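Local structure of cytochrome c, putative (Shewanella oneidensis, 1SP3) at residues S37-E42 and S76-Y81; W41-K46 and G194-V199; S68-R73 and P348-K353. The protein carries eight c-type hemes on one chain and probably works in respiration as an oxidoreductase, with tetrathionate as the likely substrate. All blocks are in the same frame, centred on the assembly; numbering follows the deposited sequence.

Interaction 1 (S37-E42 and S76-Y81); sequences SHWTWE and SCHAGY. With HEC (heme c), chain F.
The backbones come closest where W39, in helix 37-40, faces A79, in the loop that follows helix 71-74, their CA atoms 6.1 Å apart. The one direct hydrogen bond between the segments is made by the imidazole of H78, whose NE2 donates to W39 O at 2.7 Å with an N-H...O angle of 169°. CG of H78 lies anti to the backbone N (chi1 -178°), which carries the ring to this carbonyl. The acceptor lies almost in the imidazole plane, whereas the donor is tilted from the carbonyl plane. H78 also stands between two indoles. An edge of its ring, led by CD2, points at the face of W41 in an edge-to-face pair with planes at 82°. On the W39 side the rings are nearly parallel but slid so far apart that they hardly overlap, CZ3 of W39 meeting CE1 of H78 at 3.7 Å. The rim of W39 continues to A79 O and G80 CA, and its NE1 is bonded to F90 O. H78 is the histidine of a CxxCH heme-binding motif: C77 is thioether-linked to heme c #4, yet the NE2 that normally ligates iron in such motifs is spent here on a peptide carbonyl, consistent with the unusual ligation reported for this enzyme. K56, associated with the same heme, makes a cation-pi contact with W41. A water knits the segments together, donating to H38 O at 2.7 Å and accepting from W41 NE1 at 2.9 Å and A79 N. Heme c #3 takes H38 as an axial ligand: NE2 binds the iron at 2.0 Å, with H143 as the other. One residue earlier, S37 OG donates to propionate oxygen O1A of that heme, 2.5 Å away.

Interaction 2 (W41-K46 and G194-V199); sequences WELEQK and GNAMGV. With HEC (heme c), chain F.
Q45 has its CG anti to the backbone N (chi1 -173°) and an extended chain beyond, which lays its methylene CG 3.4 Å from G198 O. L43 turns the other way, with CG anti to its carbonyl carbon (chi1 -81°), and CD1 touches both A196 and a heme: it lies 4.4 Å from A196 CB and 3.2 Å from propionate oxygen O1D of heme c #3. Beside them, CG2 of V199 packs loosely toward E44 O. The partner loop is a type II beta turn from A196 to V199, closed by V199 N to A196 O at 3.1 Å, with G198 in the third position at positive phi. It meets the strand of the 44-47/50-53 hairpin through water: one molecule accepts from K46 N at 2.8 Å and donates to G198 O at 2.9 Å. The amide end of Q45 is held within the hairpin region by R54, which bonds OE1, while G198 N is bonded to Y291 OH. Just before and within the turn, N195 N and M197 N bond propionate oxygens of heme c #6.

Interaction 3 (S68-R73 and P348-K353); sequences SSNEPR and PKTYGK
Hydrogen bonding centres on the carboxamide of N70, laid against the backbone of 348-353. Its OD1 accepts from T350 N at 2.9 Å and from Y351 N at 3.0 Å, the second bond nearly straight at 174°. Both N-H groups reach OD1 from the same face of the amide plane, and T350 OG1 adds a weak third bond. At the other end of the group, ND2 bonds A66 O and, weakly, P348 O. This asparagine occupies the N-cap position of helix 71-74, which carries the heme-binding C74, but its side chain caps nothing and serves the neighbouring loop instead. A further bond runs the same way as those to OD1: K349, bent at its last torsion (chi4 79°), brings NZ within 3.0 Å of S69 O, in the carbonyl plane and on a lone pair, and its CB lies 3.4 Å from S69 OG. Apolar packing is carried by Y351. R73 CB sits over one face of its ring in a CH-pi contact, 4.2 Å from the centroid and offset toward the rim, while P72 CB approaches CE2 at 3.6 Å. With OD1 taken by two successive peptide N-H groups and ND2 by A66 O and, weakly, P348 O, both ends of the N70 amide are engaged; its rotation is thereby fixed and the buried polar group is matched in both senses.

In the fold
Along the chain, 37-46 comes first and supplies both interaction 1 and interaction 2, which share W41 and E42 and meet where S37 packs on L43. Interaction 1 closes the shortest loop, 33 residues between its segments, bringing the end of the CxxCH motif and the loop that follows helix 71-74 back to helix 37-40. Interaction 2 spans a far longer loop, joining the 44-47/50-53 hairpin to the turn after strand 191-192. The first segment of interaction 3 lies within both of these loops and its second far beyond them, so it crosses each. It ties helix 71-74 to the loop ahead of helix 356-359, linking the cytochrome c554 and cytochrome c bacterial family regions.

Interaction 1 (S37-E42 and S76-Y81)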
loop_
_atom_site.group_PDB
_atom_site.type_symbol
_atom_site.label_atom_id
_atom_site.label_comp_id
_atom_site.label_asym_id
_atom_site.label_seq_id
_atom_site.Cartn_x
_atom_site.Cartn_y
_atom_site.Cartn_z
ATOM N N SER A 37 1.640 -11.725 -7.656
ATOM C CA SER A 37 2.315 -10.443 -7.376
ATOM C C SER A 37 3.150 -10.460 -6.064
ATOM O O SER A 37 4.091 -9.654 -5.903
ATOM C CB SER A 37 1.358 -9.269 -7.404
ATOM O OG SER A 37 0.612 -9.302 -6.281
ATOM N N HIS A 38 2.830 -11.348 -5.127
ATOM C CA HIS A 38 3.652 -11.373 -3.879
ATOM C C HIS A 38 5.089 -11.732 -4.170
ATOM O O HIS A 38 5.942 -11.438 -3.417
ATOM C CB HIS A 38 3.066 -12.313 -2.838
ATOM C CG HIS A 38 2.109 -11.606 -1.931
ATOM N ND1 HIS A 38 0.744 -11.758 -2.031
ATOM C CD2 HIS A 38 2.315 -10.632 -1.007
ATOM C CE1 HIS A 38 0.156 -10.951 -1.157
ATOM N NE2 HIS A 38 1.085 -10.253 -0.528
ATOM N N TRP A 39 5.310 -12.462 -5.254
ATOM C CA TRP A 39 6.643 -12.827 -5.677
ATOM C C TRP A 39 7.151 -11.857 -6.747
ATOM O O TRP A 39 8.255 -11.426 -6.635
ATOM C CB TRP A 39 6.592 -14.213 -6.311
ATOM C CG TRP A 39 7.897 -14.671 -6.830
ATOM C CD1 TRP A 39 8.207 -14.995 -8.142
ATOM C CD2 TRP A 39 9.100 -14.931 -6.059
ATOM N NE1 TRP A 39 9.515 -15.379 -8.221
ATOM C CE2 TRP A 39 10.076 -15.383 -6.958
ATOM C CE3 TRP A 39 9.444 -14.824 -4.664
ATOM C CZ2 TRP A 39 11.379 -15.686 -6.555
ATOM C CZ3 TRP A 39 10.742 -15.146 -4.276
ATOM C CH2 TRP A 39 11.690 -15.590 -5.226
ATOM N N THR A 40 6.409 -11.607 -7.818
ATOM C CA THR A 40 6.954 -10.801 -8.882
ATOM C C THR A 40 6.949 -9.296 -8.598
ATOM O O THR A 40 7.666 -8.573 -9.295
ATOM C CB THR A 40 6.179 -11.002 -10.137
ATOM O OG1 THR A 40 4.812 -10.615 -9.878
ATOM C CG2 THR A 40 6.132 -12.544 -10.541
ATOM N N TRP A 41 6.061 -8.815 -7.700
ATOM C CA TRP A 41 5.882 -7.363 -7.513
ATOM C C TRP A 41 5.412 -6.709 -8.807
ATOM O O TRP A 41 5.655 -5.500 -9.086
ATOM C CB TRP A 41 7.169 -6.685 -6.975
ATOM C CG TRP A 41 7.288 -6.839 -5.395
ATOM C CD1 TRP A 41 6.536 -7.679 -4.566
ATOM C CD2 TRP A 41 8.234 -6.196 -4.549
ATOM N NE1 TRP A 41 6.932 -7.524 -3.257
ATOM C CE2 TRP A 41 7.965 -6.626 -3.208
ATOM C CE3 TRP A 41 9.288 -5.256 -4.775
ATOM C CZ2 TRP A 41 8.699 -6.183 -2.126
ATOM C CZ3 TRP A 41 10.009 -4.822 -3.671
ATOM C CH2 TRP A 41 9.709 -5.276 -2.354
ATOM N N GLU A 42 4.701 -7.483 -9.608
ATOM C CA GLU A 42 4.131 -6.917 -10.853
ATOM C C GLU A 42 2.692 -7.203 -10.995
ATOM O O GLU A 42 2.277 -8.310 -10.699
ATOM C CB GLU A 42 4.847 -7.428 -12.087
ATOM C CG GLU A 42 6.321 -6.985 -12.101
ATOM C CD GLU A 42 6.972 -7.066 -13.465
ATOM O OE1 GLU A 42 6.982 -8.224 -13.999
ATOM O OE2 GLU A 42 7.527 -5.999 -13.971
ATOM N N SER A 76 13.111 -6.310 2.226
ATOM C CA SER A 76 12.762 -6.828 3.562
ATOM C C SER A 76 11.286 -7.083 3.636
ATOM O O SER A 76 10.835 -7.778 4.581
ATOM C CB SER A 76 13.034 -5.740 4.647
ATOM O OG SER A 76 13.076 -4.435 4.018
ATOM N N CYS A 77 10.506 -6.444 2.745
ATOM C CA CYS A 77 9.067 -6.752 2.580
ATOM C C CYS A 77 8.743 -7.428 1.231
ATOM O O CYS A 77 7.629 -7.323 0.714
ATOM C CB CYS A 77 8.195 -5.502 2.830
ATOM S SG CYS A 77 8.372 -5.089 4.585
ATOM N N HIS A 78 9.711 -8.153 0.694
ATOM C CA HIS A 78 9.469 -9.104 -0.402
ATOM C C HIS A 78 9.423 -10.540 0.157
ATOM O O HIS A 78 10.258 -10.919 0.960
ATOM C CB HIS A 78 10.592 -9.007 -1.475
ATOM C CG HIS A 78 10.407 -9.908 -2.642
ATOM N ND1 HIS A 78 11.360 -10.849 -2.987
ATOM C CD2 HIS A 78 9.391 -10.029 -3.553
ATOM C CE1 HIS A 78 10.957 -11.496 -4.079
ATOM N NE2 HIS A 78 9.787 -10.986 -4.468
ATOM N N ALA A 79 8.465 -11.348 -0.301
ATOM C CA ALA A 79 8.359 -12.747 0.128
ATOM C C ALA A 79 9.462 -13.617 -0.537
ATOM O O ALA A 79 9.173 -14.701 -1.088
ATOM C CB ALA A 79 6.934 -13.304 -0.192
ATOM N N GLY A 80 10.697 -13.097 -0.506
ATOM C CA GLY A 80 11.852 -13.674 -1.135
ATOM C C GLY A 80 13.132 -13.442 -0.355
ATOM O O GLY A 80 13.160 -12.626 0.637
ATOM N N TYR A 81 14.235 -14.087 -0.802
ATOM C CA TYR A 81 15.533 -13.863 -0.162
ATOM C C TYR A 81 16.597 -13.389 -1.197
ATOM O O TYR A 81 16.907 -14.133 -2.072
ATOM C CB TYR A 81 16.090 -15.185 0.427
ATOM C CG TYR A 81 15.232 -15.812 1.504
ATOM C CD1 TYR A 81 14.812 -17.152 1.393
ATOM C CD2 TYR A 81 14.932 -15.110 2.669
ATOM C CE1 TYR A 81 14.036 -17.742 2.433
ATOM C CE2 TYR A 81 14.191 -15.678 3.656
ATOM C CZ TYR A 81 13.740 -17.000 3.552
ATOM O OH TYR A 81 12.970 -17.544 4.586
HETATM FE FE HEC F . 0.628 -8.804 0.775
HETATM C CHA HEC F . 0.001 -6.921 -1.967
HETATM C CHB HEC F . -2.711 -9.487 1.002
HETATM C CHC HEC F . 1.304 -11.139 3.144
HETATM C CHD HEC F . 3.884 -7.769 0.700
HETATM N NA HEC F . -1.031 -8.299 -0.269
HETATM C C1A HEC F . -1.081 -7.471 -1.329
HETATM C C2A HEC F . -2.423 -7.372 -1.828
HETATM C C3A HEC F . -3.188 -8.114 -1.028
HETATM C C4A HEC F . -2.335 -8.690 -0.027
HETATM C CMA HEC F . -4.738 -8.227 -1.111
HETATM C CAA HEC F . -2.860 -6.445 -3.056
HETATM C CBA HEC F . -3.004 -7.199 -4.378
HETATM C CGA HEC F . -1.730 -7.056 -5.186
HETATM O O1A HEC F . -1.470 -7.921 -6.079
HETATM O O2A HEC F . -1.016 -6.022 -5.006
HETATM N NB HEC F . -0.516 -10.064 1.874
HETATM C C1B HEC F . -1.857 -10.198 1.815
HETATM C C2B HEC F . -2.284 -11.118 2.844
HETATM C C3B HEC F . -1.196 -11.555 3.471
HETATM C C4B HEC F . -0.053 -10.921 2.837
HETATM C CMB HEC F . -3.801 -11.395 3.029
HETATM C CAB HEC F . -1.048 -12.690 4.537
HETATM C CBB HEC F . -1.583 -13.915 4.158
HETATM N NC HEC F . 2.241 -9.357 1.736
HETATM C C1C HEC F . 2.342 -10.368 2.706
HETATM C C2C HEC F . 3.674 -10.347 3.224
HETATM C C3C HEC F . 4.368 -9.452 2.520
HETATM C C4C HEC F . 3.513 -8.786 1.572
HETATM C CMC HEC F . 4.221 -11.207 4.394
HETATM C CAC HEC F . 5.847 -9.169 2.765
HETATM C CBC HEC F . 6.781 -10.197 2.586
HETATM N ND HEC F . 1.748 -7.485 -0.371
HETATM C C1D HEC F . 3.105 -7.218 -0.267
HETATM C C2D HEC F . 3.551 -6.374 -1.334
HETATM C C3D HEC F . 2.352 -6.185 -2.190
HETATM C C4D HEC F . 1.279 -6.899 -1.518
HETATM C CMD HEC F . 4.939 -5.760 -1.676
HETATM C CAD HEC F . 2.252 -5.372 -3.513
HETATM C CBD HEC F . 2.485 -6.454 -4.548
HETATM C CGD HEC F . 2.513 -5.827 -5.937
HETATM O O1D HEC F . 1.399 -5.569 -6.456
HETATM O O2D HEC F . 3.597 -5.564 -6.550
HETATM O O HOH W 1 6.093 -9.605 -1.424
#

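Interaction 2 (W41-K46 and G194-V199)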
loop_
_atom_site.group_PDB
_atom_site.type_symbol
_atom_site.label_atom_id
_atom_site.label_comp_id
_atom_site.label_asym_id
_atom_site.label_seq_id
_atom_site.Cartn_x
_atom_site.Cartn_y
_atom_site.Cartn_z
ATOM N N TRP A 41 6.061 -8.815 -7.700
ATOM C CA TRP A 41 5.882 -7.363 -7.513
ATOM C C TRP A 41 5.412 -6.709 -8.807
ATOM O O TRP A 41 5.655 -5.500 -9.086
ATOM C CB TRP A 41 7.169 -6.685 -6.975
ATOM C CG TRP A 41 7.288 -6.839 -5.395
ATOM C CD1 TRP A 41 6.536 -7.679 -4.566
ATOM C CD2 TRP A 41 8.234 -6.196 -4.549
ATOM N NE1 TRP A 41 6.932 -7.524 -3.257
ATOM C CE2 TRP A 41 7.965 -6.626 -3.208
ATOM C CE3 TRP A 41 9.288 -5.256 -4.775
ATOM C CZ2 TRP A 41 8.699 -6.183 -2.126
ATOM C CZ3 TRP A 41 10.009 -4.822 -3.671
ATOM C CH2 TRP A 41 9.709 -5.276 -2.354
ATOM N N GLU A 42 4.701 -7.483 -9.608
ATOM C CA GLU A 42 4.131 -6.917 -10.853
ATOM C C GLU A 42 2.692 -7.203 -10.995
ATOM O O GLU A 42 2.277 -8.310 -10.699
ATOM C CB GLU A 42 4.847 -7.428 -12.087
ATOM C CG GLU A 42 6.321 -6.985 -12.101
ATOM C CD GLU A 42 6.972 -7.066 -13.465
ATOM O OE1 GLU A 42 6.982 -8.224 -13.999
ATOM O OE2 GLU A 42 7.527 -5.999 -13.971
ATOM N N LEU A 43 1.951 -6.207 -11.477
ATOM C CA LEU A 43 0.541 -6.304 -11.788
ATOM C C LEU A 43 0.272 -5.642 -13.150
ATOM O O LEU A 43 0.839 -4.604 -13.455
ATOM C CB LEU A 43 -0.291 -5.518 -10.780
ATOM C CG LEU A 43 -0.592 -6.218 -9.441
ATOM C CD1 LEU A 43 -1.108 -5.210 -8.423
ATOM C CD2 LEU A 43 -1.520 -7.459 -9.573
ATOM N N GLU A 44 -0.672 -6.165 -13.935
ATOM C CA GLU A 44 -1.081 -5.413 -15.092
ATOM C C GLU A 44 -2.154 -4.417 -14.690
ATOM O O GLU A 44 -3.056 -4.731 -13.946
ATOM C CB GLU A 44 -1.559 -6.376 -16.201
ATOM C CG GLU A 44 -2.088 -5.652 -17.447
ATOM C CD GLU A 44 -2.471 -6.613 -18.583
ATOM O OE1 GLU A 44 -3.499 -7.347 -18.395
ATOM O OE2 GLU A 44 -1.745 -6.631 -19.643
ATOM N N GLN A 45 -2.103 -3.208 -15.181
ATOM C CA GLN A 45 -3.154 -2.252 -14.849
ATOM C C GLN A 45 -3.573 -1.445 -16.075
ATOM O O GLN A 45 -2.711 -0.905 -16.791
ATOM C CB GLN A 45 -2.683 -1.317 -13.716
ATOM C CG GLN A 45 -3.704 -0.375 -13.155
ATOM C CD GLN A 45 -3.132 0.385 -11.960
ATOM O OE1 GLN A 45 -2.121 -0.021 -11.443
ATOM N NE2 GLN A 45 -3.755 1.455 -11.550
ATOM N N LYS A 46 -4.891 -1.305 -16.238
ATOM C CA LYS A 46 -5.529 -0.598 -17.311
ATOM C C LYS A 46 -5.735 0.860 -16.865
ATOM O O LYS A 46 -6.621 1.142 -16.051
ATOM C CB LYS A 46 -6.809 -1.371 -17.721
ATOM C CG LYS A 46 -7.527 -0.854 -18.973
ATOM C CD LYS A 46 -8.656 -1.875 -19.475
ATOM C CE LYS A 46 -9.476 -1.346 -20.717
ATOM N NZ LYS A 46 -8.992 0.038 -21.095
ATOM N N GLY A 194 -8.452 -10.339 -3.733
ATOM C CA GLY A 194 -8.409 -8.904 -3.406
ATOM C C GLY A 194 -7.818 -7.928 -4.441
ATOM O O GLY A 194 -6.613 -7.977 -4.811
ATOM N N ASN A 195 -8.641 -6.997 -4.876
ATOM C CA ASN A 195 -8.198 -6.009 -5.889
ATOM C C ASN A 195 -7.453 -4.860 -5.239
ATOM O O ASN A 195 -8.032 -4.170 -4.331
ATOM C CB ASN A 195 -9.415 -5.349 -6.583
ATOM C CG ASN A 195 -10.225 -6.327 -7.482
ATOM O OD1 ASN A 195 -9.788 -7.444 -7.753
ATOM N ND2 ASN A 195 -11.417 -5.882 -7.942
ATOM N N ALA A 196 -6.217 -4.595 -5.703
ATOM C CA ALA A 196 -5.581 -3.303 -5.401
ATOM C C ALA A 196 -6.347 -2.230 -6.185
ATOM O O ALA A 196 -6.955 -2.535 -7.219
ATOM C CB ALA A 196 -4.147 -3.317 -5.888
ATOM N N MET A 197 -6.248 -0.976 -5.781
ATOM C CA MET A 197 -6.861 0.122 -6.545
ATOM C C MET A 197 -6.459 0.067 -8.024
ATOM O O MET A 197 -5.293 -0.137 -8.326
ATOM C CB MET A 197 -6.383 1.460 -6.032
ATOM C CG MET A 197 -7.232 2.615 -6.535
ATOM S SD MET A 197 -6.667 4.203 -5.869
ATOM C CE MET A 197 -5.459 3.733 -4.937
ATOM N N GLY A 198 -7.449 0.247 -8.903
ATOM C CA GLY A 198 -7.245 0.329 -10.325
ATOM C C GLY A 198 -7.125 -1.017 -11.023
ATOM O O GLY A 198 -6.949 -1.045 -12.238
ATOM N N VAL A 199 -7.233 -2.111 -10.276
ATOM C CA VAL A 199 -7.395 -3.445 -10.865
ATOM C C VAL A 199 -8.875 -3.958 -10.797
ATOM O O VAL A 199 -9.582 -3.676 -9.809
ATOM C CB VAL A 199 -6.505 -4.407 -10.116
ATOM C CG1 VAL A 199 -6.880 -5.868 -10.464
ATOM C CG2 VAL A 199 -5.009 -4.013 -10.321
HETATM FE FE HEC F . 0.628 -8.804 0.775
HETATM C CHA HEC F . 0.001 -6.921 -1.967
HETATM C CHB HEC F . -2.711 -9.487 1.002
HETATM C CHC HEC F . 1.304 -11.139 3.144
HETATM C CHD HEC F . 3.884 -7.769 0.700
HETATM N NA HEC F . -1.031 -8.299 -0.269
HETATM C C1A HEC F . -1.081 -7.471 -1.329
HETATM C C2A HEC F . -2.423 -7.372 -1.828
HETATM C C3A HEC F . -3.188 -8.114 -1.028
HETATM C C4A HEC F . -2.335 -8.690 -0.027
HETATM C CMA HEC F . -4.738 -8.227 -1.111
HETATM C CAA HEC F . -2.860 -6.445 -3.056
HETATM C CBA HEC F . -3.004 -7.199 -4.378
HETATM C CGA HEC F . -1.730 -7.056 -5.186
HETATM O O1A HEC F . -1.470 -7.921 -6.079
HETATM O O2A HEC F . -1.016 -6.022 -5.006
HETATM N NB HEC F . -0.516 -10.064 1.874
HETATM C C1B HEC F . -1.857 -10.198 1.815
HETATM C C2B HEC F . -2.284 -11.118 2.844
HETATM C C3B HEC F . -1.196 -11.555 3.471
HETATM C C4B HEC F . -0.053 -10.921 2.837
HETATM C CMB HEC F . -3.801 -11.395 3.029
HETATM C CAB HEC F . -1.048 -12.690 4.537
HETATM C CBB HEC F . -1.583 -13.915 4.158
HETATM N NC HEC F . 2.241 -9.357 1.736
HETATM C C1C HEC F . 2.342 -10.368 2.706
HETATM C C2C HEC F . 3.674 -10.347 3.224
HETATM C C3C HEC F . 4.368 -9.452 2.520
HETATM C C4C HEC F . 3.513 -8.786 1.572
HETATM C CMC HEC F . 4.221 -11.207 4.394
HETATM C CAC HEC F . 5.847 -9.169 2.765
HETATM C CBC HEC F . 6.781 -10.197 2.586
HETATM N ND HEC F . 1.748 -7.485 -0.371
HETATM C C1D HEC F . 3.105 -7.218 -0.267
HETATM C C2D HEC F . 3.551 -6.374 -1.334
HETATM C C3D HEC F . 2.352 -6.185 -2.190
HETATM C C4D HEC F . 1.279 -6.899 -1.518
HETATM C CMD HEC F . 4.939 -5.760 -1.676
HETATM C CAD HEC F . 2.252 -5.372 -3.513
HETATM C CBD HEC F . 2.485 -6.454 -4.548
HETATM C CGD HEC F . 2.513 -5.827 -5.937
HETATM O O1D HEC F . 1.399 -5.569 -6.456
HETATM O O2D HEC F . 3.597 -5.564 -6.550
HETATM O O HOH W 2 -6.706 1.198 -13.417
HETATM O O HOH W 3 -6.605 -2.659 -14.564
#

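Interaction 3 (S68-R73 and P348-K353)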
loop_
_atom_site.group_PDB
_atom_site.type_symbol
_atom_site.label_atom_id
_atom_site.label_comp_id
_atom_site.label_asym_id
_atom_site.label_seq_id
_atom_site.Cartn_x
_atom_site.Cartn_y
_atom_site.Cartn_z
ATOM N N SER A 68 14.157 0.847 -7.299
ATOM C CA SER A 68 15.446 0.642 -7.998
ATOM C C SER A 68 16.555 1.445 -7.385
ATOM O O SER A 68 16.358 2.627 -7.014
ATOM C CB SER A 68 15.363 0.913 -9.476
ATOM O OG SER A 68 14.823 2.195 -9.667
ATOM N N SER A 69 17.693 0.743 -7.215
ATOM C CA SER A 69 18.880 1.199 -6.538
ATOM C C SER A 69 18.713 1.192 -5.023
ATOM O O SER A 69 19.685 1.425 -4.288
ATOM C CB SER A 69 19.335 2.575 -7.104
ATOM O OG SER A 69 18.445 3.586 -6.671
ATOM N N ASN A 70 17.497 0.917 -4.530
ATOM C CA ASN A 70 17.283 0.849 -3.081
ATOM C C ASN A 70 16.871 -0.526 -2.605
ATOM O O ASN A 70 16.544 -0.658 -1.412
ATOM C CB ASN A 70 16.204 1.871 -2.601
ATOM C CG ASN A 70 16.495 3.223 -3.118
ATOM O OD1 ASN A 70 17.581 3.698 -2.854
ATOM N ND2 ASN A 70 15.636 3.774 -4.027
ATOM N N GLU A 71 16.927 -1.524 -3.500
ATOM C CA GLU A 71 16.292 -2.791 -3.222
ATOM C C GLU A 71 16.561 -3.406 -1.818
ATOM O O GLU A 71 15.613 -3.930 -1.226
ATOM C CB GLU A 71 16.504 -3.788 -4.367
ATOM C CG GLU A 71 15.828 -3.322 -5.649
ATOM C CD GLU A 71 16.810 -2.609 -6.602
ATOM O OE1 GLU A 71 17.668 -1.808 -6.161
ATOM O OE2 GLU A 71 16.730 -2.876 -7.805
ATOM N N PRO A 72 17.807 -3.411 -1.311
ATOM C CA PRO A 72 18.104 -4.057 -0.012
ATOM C C PRO A 72 17.315 -3.562 1.190
ATOM O O PRO A 72 17.075 -4.346 2.150
ATOM C CB PRO A 72 19.610 -3.776 0.217
ATOM C CG PRO A 72 20.186 -3.621 -1.127
ATOM C CD PRO A 72 19.053 -2.948 -1.983
ATOM N N ARG A 73 16.952 -2.289 1.179
ATOM C CA ARG A 73 16.044 -1.770 2.152
ATOM C C ARG A 73 14.587 -2.188 1.790
ATOM O O ARG A 73 13.828 -2.437 2.671
ATOM C CB ARG A 73 16.180 -0.226 2.359
ATOM C CG ARG A 73 15.985 0.242 3.860
ATOM C CD ARG A 73 15.204 1.641 4.048
ATOM N NE ARG A 73 14.722 1.953 5.433
ATOM C CZ ARG A 73 13.881 2.974 5.763
ATOM N NH1 ARG A 73 13.528 3.169 7.027
ATOM N NH2 ARG A 73 13.382 3.796 4.845
ATOM N N PRO A 348 15.538 8.333 -7.308
ATOM C CA PRO A 348 16.909 8.526 -6.815
ATOM C C PRO A 348 17.372 7.373 -5.936
ATOM O O PRO A 348 16.559 6.657 -5.421
ATOM C CB PRO A 348 16.804 9.802 -5.992
ATOM C CG PRO A 348 15.488 9.658 -5.390
ATOM C CD PRO A 348 14.571 8.983 -6.421
ATOM N N LYS A 349 18.679 7.235 -5.802
ATOM C CA LYS A 349 19.226 6.314 -4.864
ATOM C C LYS A 349 19.251 6.967 -3.465
ATOM O O LYS A 349 19.907 7.984 -3.265
ATOM C CB LYS A 349 20.652 5.864 -5.345
ATOM C CG LYS A 349 21.385 4.889 -4.333
ATOM C CD LYS A 349 22.682 4.401 -5.019
ATOM C CE LYS A 349 23.283 3.181 -4.376
ATOM N NZ LYS A 349 22.612 1.940 -4.758
ATOM N N THR A 350 18.503 6.431 -2.503
ATOM C CA THR A 350 18.556 6.993 -1.180
ATOM C C THR A 350 19.355 6.074 -0.324
ATOM O O THR A 350 20.078 6.521 0.550
ATOM C CB THR A 350 17.154 7.119 -0.550
ATOM O OG1 THR A 350 16.514 5.837 -0.573
ATOM C CG2 THR A 350 16.224 8.137 -1.320
ATOM N N TYR A 351 19.239 4.782 -0.578
ATOM C CA TYR A 351 19.872 3.783 0.263
ATOM C C TYR A 351 21.273 3.419 -0.255
ATOM O O TYR A 351 21.501 3.362 -1.457
ATOM C CB TYR A 351 19.017 2.502 0.304
ATOM C CG TYR A 351 19.675 1.441 1.147
ATOM C CD1 TYR A 351 19.706 1.592 2.533
ATOM C CD2 TYR A 351 20.352 0.340 0.565
ATOM C CE1 TYR A 351 20.347 0.656 3.347
ATOM C CE2 TYR A 351 20.989 -0.627 1.366
ATOM C CZ TYR A 351 20.973 -0.457 2.753
ATOM O OH TYR A 351 21.579 -1.357 3.630
ATOM N N GLY A 352 22.200 3.122 0.642
ATOM C CA GLY A 352 23.468 2.479 0.250
ATOM C C GLY A 352 24.561 3.454 -0.268
ATOM O O GLY A 352 24.425 4.681 -0.144
ATOM N N LYS A 353 25.604 2.916 -0.879
ATOM C CA LYS A 353 26.766 3.697 -1.335
ATOM C C LYS A 353 26.458 4.774 -2.414
ATOM O O LYS A 353 25.909 4.470 -3.481
ATOM C CB LYS A 353 27.882 2.744 -1.843
ATOM C CG LYS A 353 29.000 2.476 -0.786
ATOM C CD LYS A 353 29.246 0.920 -0.536
ATOM C CE LYS A 353 30.559 0.675 0.312
ATOM N NZ LYS A 353 31.025 -0.764 0.512
HETATM O O HOH W 4 14.668 5.433 -6.454
#